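Local coordinates for hypothetical protein MG027 (Mycoplasma genitalium, PDB 1Q8C) that is of unknown function but resembles the NusB proteins in structure, an all-helical fold whose bacterial namesake takes part in transcription antitermination, at residues Val21-Phe26 with Leu44-Lys49; Ser111-His116 with Leu146-Leu151. One frame throughout, in Å; residues are numbered along the deposited sequence.

Interaction 1: residues Val21-Phe26 with Leu44-Lys49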
ATOM      1  N   VAL A  21       4.785  -2.746  -6.486  1.00 43.67           N
ATOM      2  CA  VAL A  21       4.035  -1.520  -6.245  1.00 43.41           C
ATOM      3  C   VAL A  21       4.506  -0.877  -4.936  1.00 43.78           C
ATOM      4  O   VAL A  21       4.774   0.330  -4.863  1.00 43.83           O
ATOM      5  CB  VAL A  21       2.543  -1.830  -6.235  1.00 43.20           C
ATOM      6  CG1 VAL A  21       1.738  -0.578  -6.011  1.00 44.15           C
ATOM      7  CG2 VAL A  21       2.146  -2.470  -7.587  1.00 43.72           C
ATOM      8  N   VAL A  22       4.649  -1.695  -3.901  1.00 43.41           N
ATOM      9  CA  VAL A  22       5.120  -1.219  -2.606  1.00 43.33           C
ATOM     10  C   VAL A  22       6.466  -0.489  -2.715  1.00 43.42           C
ATOM     11  O   VAL A  22       6.655   0.608  -2.174  1.00 43.60           O
ATOM     12  CB  VAL A  22       5.256  -2.392  -1.626  1.00 43.05           C
ATOM     13  CG1 VAL A  22       6.052  -1.974  -0.382  1.00 43.33           C
ATOM     14  CG2 VAL A  22       3.872  -2.903  -1.211  1.00 43.39           C
ATOM     15  N   GLU A  23       7.412  -1.099  -3.408  1.00 43.51           N
ATOM     16  CA  GLU A  23       8.739  -0.509  -3.549  1.00 44.21           C
ATOM     17  C   GLU A  23       8.636   0.816  -4.296  1.00 43.84           C
ATOM     18  O   GLU A  23       9.297   1.782  -3.945  1.00 43.80           O
ATOM     19  CB  GLU A  23       9.709  -1.460  -4.261  1.00 44.41           C
ATOM     20  CG  GLU A  23      10.962  -1.819  -3.472  1.00 47.56           C
ATOM     21  CD  GLU A  23      11.451  -0.734  -2.511  1.00 51.00           C
ATOM     22  OE1 GLU A  23      12.434  -0.028  -2.865  1.00 52.31           O
ATOM     23  OE2 GLU A  23      10.874  -0.600  -1.386  1.00 54.98           O
ATOM     24  N   PHE A  24       7.771   0.850  -5.304  1.00 43.71           N
ATOM     25  CA  PHE A  24       7.532   2.068  -6.079  1.00 43.59           C
ATOM     26  C   PHE A  24       6.987   3.211  -5.199  1.00 43.89           C
ATOM     27  O   PHE A  24       7.540   4.314  -5.167  1.00 43.83           O
ATOM     28  CB  PHE A  24       6.553   1.750  -7.206  1.00 43.43           C
ATOM     29  CG  PHE A  24       6.152   2.935  -8.005  1.00 43.07           C
ATOM     30  CD1 PHE A  24       7.051   3.570  -8.835  1.00 43.65           C
ATOM     31  CD2 PHE A  24       4.846   3.409  -7.939  1.00 44.06           C
ATOM     32  CE1 PHE A  24       6.654   4.694  -9.578  1.00 43.40           C
ATOM     33  CE2 PHE A  24       4.443   4.493  -8.667  1.00 43.68           C
ATOM     34  CZ  PHE A  24       5.355   5.146  -9.489  1.00 43.91           C
ATOM     35  N   ILE A  25       5.899   2.919  -4.488  1.00 44.03           N
ATOM     36  CA  ILE A  25       5.239   3.875  -3.615  1.00 44.14           C
ATOM     37  C   ILE A  25       6.296   4.375  -2.623  1.00 44.06           C
ATOM     38  O   ILE A  25       6.483   5.576  -2.471  1.00 44.40           O
ATOM     39  CB  ILE A  25       4.049   3.214  -2.868  1.00 44.21           C
ATOM     40  CG1 ILE A  25       2.905   2.873  -3.828  1.00 44.56           C
ATOM     41  CG2 ILE A  25       3.545   4.147  -1.786  1.00 44.18           C
ATOM     42  CD1 ILE A  25       1.831   1.983  -3.225  1.00 45.60           C
ATOM     43  N   PHE A  26       7.020   3.441  -2.007  1.00 43.82           N
ATOM     44  CA  PHE A  26       8.079   3.744  -1.044  1.00 43.84           C
ATOM     45  C   PHE A  26       9.055   4.799  -1.544  1.00 43.95           C
ATOM     46  O   PHE A  26       9.427   5.699  -0.788  1.00 43.34           O
ATOM     47  CB  PHE A  26       8.897   2.486  -0.701  1.00 43.70           C
ATOM     48  CG  PHE A  26      10.008   2.737   0.277  1.00 43.72           C
ATOM     49  CD1 PHE A  26       9.736   3.306   1.508  1.00 43.94           C
ATOM     50  CD2 PHE A  26      11.325   2.398  -0.027  1.00 44.06           C
ATOM     51  CE1 PHE A  26      10.751   3.541   2.431  1.00 44.71           C
ATOM     52  CE2 PHE A  26      12.350   2.622   0.885  1.00 44.85           C
ATOM     53  CZ  PHE A  26      12.063   3.196   2.124  1.00 44.95           C
ATOM     54  N   LEU A  44       5.521   3.896 -15.423  1.00 44.08           N
ATOM     55  CA  LEU A  44       5.977   3.341 -16.684  1.00 44.07           C
ATOM     56  C   LEU A  44       7.506   3.303 -16.818  1.00 44.07           C
ATOM     57  O   LEU A  44       8.038   2.301 -17.315  1.00 44.23           O
ATOM     58  CB  LEU A  44       5.406   4.097 -17.879  1.00 44.30           C
ATOM     59  CG  LEU A  44       3.890   4.252 -17.983  1.00 45.09           C
ATOM     60  CD1 LEU A  44       3.546   4.684 -19.394  1.00 44.95           C
ATOM     61  CD2 LEU A  44       3.158   2.967 -17.597  1.00 46.54           C
ATOM     62  N   GLU A  45       8.204   4.368 -16.398  1.00 43.63           N
ATOM     63  CA  GLU A  45       9.681   4.422 -16.468  1.00 43.73           C
ATOM     64  C   GLU A  45      10.356   3.494 -15.460  1.00 43.65           C
ATOM     65  O   GLU A  45      11.563   3.233 -15.553  1.00 43.39           O
ATOM     66  CB  GLU A  45      10.197   5.827 -16.200  1.00 43.72           C
ATOM     67  CG  GLU A  45       9.824   6.847 -17.258  1.00 43.88           C
ATOM     68  CD  GLU A  45      10.846   7.947 -17.336  1.00 43.56           C
ATOM     69  OE1 GLU A  45      10.645   8.947 -16.625  1.00 42.78           O
ATOM     70  OE2 GLU A  45      11.850   7.802 -18.085  1.00 43.35           O
ATOM     71  N   TYR A  46       9.566   3.054 -14.485  1.00 43.48           N
ATOM     72  CA  TYR A  46       9.981   2.144 -13.417  1.00 43.50           C
ATOM     73  C   TYR A  46      10.053   0.680 -13.899  1.00 43.42           C
ATOM     74  O   TYR A  46      10.608  -0.168 -13.218  1.00 43.46           O
ATOM     75  CB  TYR A  46       8.921   2.225 -12.321  1.00 43.56           C
ATOM     76  CG  TYR A  46       9.247   1.507 -11.045  1.00 43.34           C
ATOM     77  CD1 TYR A  46      10.312   1.918 -10.267  1.00 44.40           C
ATOM     78  CD2 TYR A  46       8.453   0.454 -10.591  1.00 44.40           C
ATOM     79  CE1 TYR A  46      10.594   1.299  -9.098  1.00 45.22           C
ATOM     80  CE2 TYR A  46       8.739  -0.186  -9.421  1.00 45.29           C
ATOM     81  CZ  TYR A  46       9.815   0.249  -8.680  1.00 46.09           C
ATOM     82  OH  TYR A  46      10.154  -0.358  -7.501  1.00 48.75           O
ATOM     83  N   ASP A  47       9.458   0.405 -15.060  1.00 43.16           N
ATOM     84  CA  ASP A  47       9.362  -0.933 -15.627  1.00 43.43           C
ATOM     85  C   ASP A  47      10.727  -1.425 -16.083  1.00 43.37           C
ATOM     86  O   ASP A  47      11.569  -0.629 -16.524  1.00 43.55           O
ATOM     87  CB  ASP A  47       8.380  -0.917 -16.813  1.00 43.39           C
ATOM     88  CG  ASP A  47       7.910  -2.317 -17.249  1.00 44.04           C
ATOM     89  OD1 ASP A  47       7.977  -3.296 -16.471  1.00 43.19           O
ATOM     90  OD2 ASP A  47       7.418  -2.496 -18.385  1.00 44.96           O
ATOM     91  N   THR A  48      10.921  -2.739 -15.954  1.00 43.76           N
ATOM     92  CA  THR A  48      12.129  -3.450 -16.380  1.00 43.55           C
ATOM     93  C   THR A  48      11.822  -4.878 -16.805  1.00 43.66           C
ATOM     94  O   THR A  48      10.751  -5.399 -16.558  1.00 43.59           O
ATOM     95  CB  THR A  48      13.149  -3.541 -15.243  1.00 43.62           C
ATOM     96  OG1 THR A  48      12.548  -4.160 -14.089  1.00 44.28           O
ATOM     97  CG2 THR A  48      13.593  -2.161 -14.794  1.00 44.03           C
ATOM     98  N   LYS A  49      12.819  -5.497 -17.426  1.00 43.86           N
ATOM     99  CA  LYS A  49      12.827  -6.898 -17.799  1.00 44.01           C
ATOM    100  C   LYS A  49      12.218  -7.770 -16.702  1.00 44.08           C
ATOM    101  O   LYS A  49      11.319  -8.566 -16.961  1.00 44.39           O
ATOM    102  CB  LYS A  49      14.276  -7.346 -18.092  1.00 44.21           C
ATOM    103  CG  LYS A  49      15.151  -6.307 -18.855  1.00 44.72           C
ATOM    104  CD  LYS A  49      15.687  -5.109 -17.971  1.00 45.43           C
ATOM    105  CE  LYS A  49      15.533  -3.747 -18.701  1.00 45.37           C
ATOM    106  NZ  LYS A  49      15.991  -2.564 -17.908  1.00 45.86           N
TER

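Interaction 2: residues Ser111-His116 with Leu146-Leu151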
ATOM      1  N   SER A 111      -4.905   1.116  -1.928  1.00 43.42           N
ATOM      2  CA  SER A 111      -4.949   1.378  -3.361  1.00 43.38           C
ATOM      3  C   SER A 111      -5.534   0.189  -4.077  1.00 43.69           C
ATOM      4  O   SER A 111      -6.283   0.359  -5.026  1.00 43.44           O
ATOM      5  CB  SER A 111      -3.546   1.668  -3.909  1.00 43.77           C
ATOM      6  OG  SER A 111      -2.957   2.766  -3.239  1.00 43.48           O
ATOM      7  N   GLU A 112      -5.221  -1.012  -3.582  1.00 44.09           N
ATOM      8  CA  GLU A 112      -5.632  -2.237  -4.234  1.00 44.16           C
ATOM      9  C   GLU A 112      -7.086  -2.539  -3.958  1.00 44.39           C
ATOM     10  O   GLU A 112      -7.804  -3.024  -4.825  1.00 44.15           O
ATOM     11  CB  GLU A 112      -4.762  -3.435  -3.809  1.00 44.48           C
ATOM     12  CG  GLU A 112      -5.291  -4.735  -4.407  1.00 44.23           C
ATOM     13  CD  GLU A 112      -4.471  -5.985  -4.126  1.00 45.11           C
ATOM     14  OE1 GLU A 112      -4.981  -7.069  -4.487  1.00 43.09           O
ATOM     15  OE2 GLU A 112      -3.345  -5.897  -3.580  1.00 46.17           O
ATOM     16  N   GLN A 113      -7.533  -2.289  -2.740  1.00 44.54           N
ATOM     17  CA  GLN A 113      -8.930  -2.527  -2.455  1.00 44.36           C
ATOM     18  C   GLN A 113      -9.777  -1.590  -3.288  1.00 44.54           C
ATOM     19  O   GLN A 113     -10.867  -1.948  -3.718  1.00 44.82           O
ATOM     20  CB  GLN A 113      -9.242  -2.345  -0.982  1.00 44.28           C
ATOM     21  CG  GLN A 113     -10.675  -2.738  -0.698  1.00 44.22           C
ATOM     22  CD  GLN A 113     -10.952  -2.974   0.769  1.00 43.60           C
ATOM     23  OE1 GLN A 113     -11.248  -4.089   1.165  1.00 44.06           O
ATOM     24  NE2 GLN A 113     -10.890  -1.926   1.560  1.00 42.26           N
ATOM     25  N   LYS A 114      -9.269  -0.380  -3.496  1.00 44.70           N
ATOM     26  CA  LYS A 114      -9.947   0.621  -4.313  1.00 44.69           C
ATOM     27  C   LYS A 114      -9.994   0.207  -5.791  1.00 44.33           C
ATOM     28  O   LYS A 114     -11.022   0.296  -6.432  1.00 44.46           O
ATOM     29  CB  LYS A 114      -9.222   1.976  -4.177  1.00 44.80           C
ATOM     30  CG  LYS A 114      -9.800   3.110  -5.030  1.00 45.25           C
ATOM     31  CD  LYS A 114     -11.132   3.574  -4.487  1.00 45.60           C
ATOM     32  CE  LYS A 114     -11.239   5.084  -4.461  1.00 47.11           C
ATOM     33  NZ  LYS A 114     -10.756   5.690  -3.166  1.00 48.85           N
ATOM     34  N   ALA A 115      -8.874  -0.253  -6.336  1.00 44.24           N
ATOM     35  CA  ALA A 115      -8.803  -0.567  -7.770  1.00 43.83           C
ATOM     36  C   ALA A 115      -9.469  -1.905  -8.129  1.00 43.53           C
ATOM     37  O   ALA A 115     -10.181  -2.035  -9.125  1.00 42.93           O
ATOM     38  CB  ALA A 115      -7.358  -0.585  -8.197  1.00 43.90           C
ATOM     39  N   HIS A 116      -9.224  -2.903  -7.293  1.00 43.32           N
ATOM     40  CA  HIS A 116      -9.580  -4.279  -7.596  1.00 43.32           C
ATOM     41  C   HIS A 116     -10.595  -4.905  -6.642  1.00 43.18           C
ATOM     42  O   HIS A 116     -11.083  -5.990  -6.901  1.00 43.39           O
ATOM     43  CB  HIS A 116      -8.315  -5.102  -7.614  1.00 43.10           C
ATOM     44  CG  HIS A 116      -7.363  -4.691  -8.685  1.00 43.11           C
ATOM     45  ND1 HIS A 116      -7.706  -4.698 -10.022  1.00 43.30           N
ATOM     46  CD2 HIS A 116      -6.082  -4.254  -8.627  1.00 42.62           C
ATOM     47  CE1 HIS A 116      -6.668  -4.309 -10.740  1.00 42.35           C
ATOM     48  NE2 HIS A 116      -5.667  -4.042  -9.919  1.00 40.93           N
ATOM     49  N   LEU A 146      -9.213  -2.019  10.711  1.00 44.21           N
ATOM     50  CA  LEU A 146     -10.029  -0.801  10.716  1.00 44.31           C
ATOM     51  C   LEU A 146     -10.066  -0.029   9.377  1.00 44.21           C
ATOM     52  O   LEU A 146     -11.108   0.537   9.048  1.00 44.06           O
ATOM     53  CB  LEU A 146      -9.584   0.130  11.854  1.00 44.24           C
ATOM     54  CG  LEU A 146     -10.020  -0.350  13.250  1.00 44.67           C
ATOM     55  CD1 LEU A 146      -8.906  -0.142  14.269  1.00 44.80           C
ATOM     56  CD2 LEU A 146     -11.326   0.332  13.726  1.00 44.51           C
ATOM     57  N   LEU A 147      -8.971  -0.005   8.608  1.00 44.14           N
ATOM     58  CA  LEU A 147      -8.937   0.787   7.368  1.00 44.18           C
ATOM     59  C   LEU A 147      -9.537   0.127   6.126  1.00 44.32           C
ATOM     60  O   LEU A 147      -9.984   0.840   5.234  1.00 44.30           O
ATOM     61  CB  LEU A 147      -7.510   1.294   7.041  1.00 44.16           C
ATOM     62  CG  LEU A 147      -7.048   2.517   7.860  1.00 44.41           C
ATOM     63  CD1 LEU A 147      -5.606   2.894   7.590  1.00 44.30           C
ATOM     64  CD2 LEU A 147      -7.925   3.733   7.614  1.00 44.67           C
ATOM     65  N   ASP A 148      -9.538  -1.204   6.054  1.00 44.37           N
ATOM     66  CA  ASP A 148     -10.089  -1.919   4.896  1.00 44.54           C
ATOM     67  C   ASP A 148     -11.516  -2.327   5.213  1.00 44.51           C
ATOM     68  O   ASP A 148     -11.869  -2.490   6.385  1.00 44.53           O
ATOM     69  CB  ASP A 148      -9.284  -3.199   4.587  1.00 44.56           C
ATOM     70  CG  ASP A 148      -7.915  -2.933   3.963  1.00 45.40           C
ATOM     71  OD1 ASP A 148      -6.959  -3.669   4.329  1.00 46.71           O
ATOM     72  OD2 ASP A 148      -7.708  -2.074   3.067  1.00 46.45           O
ATOM     73  N   LYS A 149     -12.315  -2.526   4.165  1.00 44.61           N
ATOM     74  CA  LYS A 149     -13.680  -3.064   4.263  1.00 44.65           C
ATOM     75  C   LYS A 149     -13.667  -4.596   4.043  1.00 44.66           C
ATOM     76  O   LYS A 149     -13.030  -5.090   3.095  1.00 44.13           O
ATOM     77  CB  LYS A 149     -14.602  -2.406   3.216  1.00 44.48           C
ATOM     78  CG  LYS A 149     -14.162  -2.681   1.761  1.00 45.12           C
ATOM     79  CD  LYS A 149     -15.017  -2.038   0.639  1.00 44.74           C
ATOM     80  CE  LYS A 149     -14.241  -2.053  -0.727  1.00 43.79           C
ATOM     81  NZ  LYS A 149     -14.125  -3.391  -1.359  1.00 41.79           N
ATOM     82  N   LEU A 150     -14.344  -5.340   4.920  1.00 44.67           N
ATOM     83  CA  LEU A 150     -14.614  -6.761   4.673  1.00 45.10           C
ATOM     84  C   LEU A 150     -15.924  -6.731   3.916  1.00 45.40           C
ATOM     85  O   LEU A 150     -16.851  -6.037   4.339  1.00 45.84           O
ATOM     86  CB  LEU A 150     -14.753  -7.555   5.990  1.00 45.06           C
ATOM     87  CG  LEU A 150     -14.840  -9.107   6.037  1.00 45.10           C
ATOM     88  CD1 LEU A 150     -14.138  -9.833   4.905  1.00 45.43           C
ATOM     89  CD2 LEU A 150     -14.312  -9.636   7.379  1.00 44.93           C
ATOM     90  N   LEU A 151     -16.001  -7.475   2.813  1.00 45.67           N
ATOM     91  CA  LEU A 151     -17.112  -7.364   1.857  1.00 45.84           C
ATOM     92  C   LEU A 151     -18.429  -7.879   2.440  1.00 46.21           C
ATOM     93  O   LEU A 151     -18.886  -8.999   2.174  1.00 46.63           O
ATOM     94  CB  LEU A 151     -16.786  -8.091   0.529  1.00 45.82           C
ATOM     95  CG  LEU A 151     -15.347  -8.087  -0.021  1.00 45.48           C
ATOM     96  CD1 LEU A 151     -15.192  -9.085  -1.182  1.00 45.62           C
ATOM     97  CD2 LEU A 151     -14.879  -6.717  -0.449  1.00 45.19           C
ATOM     98  OXT LEU A 151     -19.106  -7.191   3.221  1.00 46.72           O
TER

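Interaction 1: residues Val21-Phe26 with Leu44-Lys49
Y46 lays one face of its ring over F24, joining the C-terminal part of helix 36-45 to helix 14-28 in this all-helical, NusB-like fold. The rings form an edge-to-face pair, the edge of F24 toward the face of Y46, with centroids 5.0 Å apart and planes at 53°, well short of perpendicular. CD1 of F24 stands over the centre of the tyrosine ring, 3.7 Å from Y46 CG. Next to it, CB of F24 makes a CH-pi contact with the same ring, 4.1 Å from the centroid, and lies 3.7 Å from Y46 CE2. F24 therefore presents both its methylene and one ring carbon to a single face. Both aromatic groups swing anti to their own backbone nitrogens; in Y46 (chi1 -172°) this carries the ring across to helix 14-28, so that the phenol oxygen comes beside CB of E23 and the backbone N of F24, without a hydrogen bond to the latter. R51 makes a cation-pi contact with Y46, while F24 also meets F43 and packs on V61 of helix 55-81. The carboxylate of E23 points away, and E23 touches through CB, 3.5 Å from Y46 OH.

Interaction 2: residues Ser111-His116 with Leu146-Leu151
Q113 reaches from helix 100-116 to the backbone of the C-terminal tail, where its amide end meets D148 and K149. With CG anti to the backbone N (chi1 -174°) and the chain extended beyond it, the side chain runs from the helix to the tail. The amide is probably turned over in the model, so its oxygen and nitrogen cannot be told apart with confidence; with the amide turned back, its two ends could bond to the N and O of K149. K149 also crosses the glutamine with its aliphatic chain: its CG sits 3.4 Å from Q113 CD. Farther out, CE of K149 lies 3.6 Å from Q113 CG, and the bend at chi4 (73°) keeps NZ beside the same carbon. D148 adds a smaller share of the contact, its CB and carboxylate lying by the amide. The contact thus packs a long polar side chain against an irregular stretch of tail backbone. Around it, L123 of helix 120-133 touches Q113, K120 of that helix touches D148, and L110, one turn back on helix 100-116, meets L147 and D148, placing the tail against both helices.

Overall arrangement
Interactions 1 and 2 lie on opposite sides of the chain's centre, about 21 Å apart between their centres, and share no helix. Interaction 1 is partly buried and aromatic, joining helix 14-28 to the C-terminal part of helix 36-45; interaction 2 is buried and mainly polar, with the C-terminal tail laid against helix 100-116, although the lysine at its margin is exposed. The helices beneath them are nevertheless connected: V21 and V22 pack on C108 of helix 100-116, E112 forms a salt bridge with R18 of helix 14-28, and F64 of helix 55-81 touches I25 of the first helix and S111 of the other. Interaction 1 thus joins two helices of the bundle, interaction 2 a helix and the irregular tail.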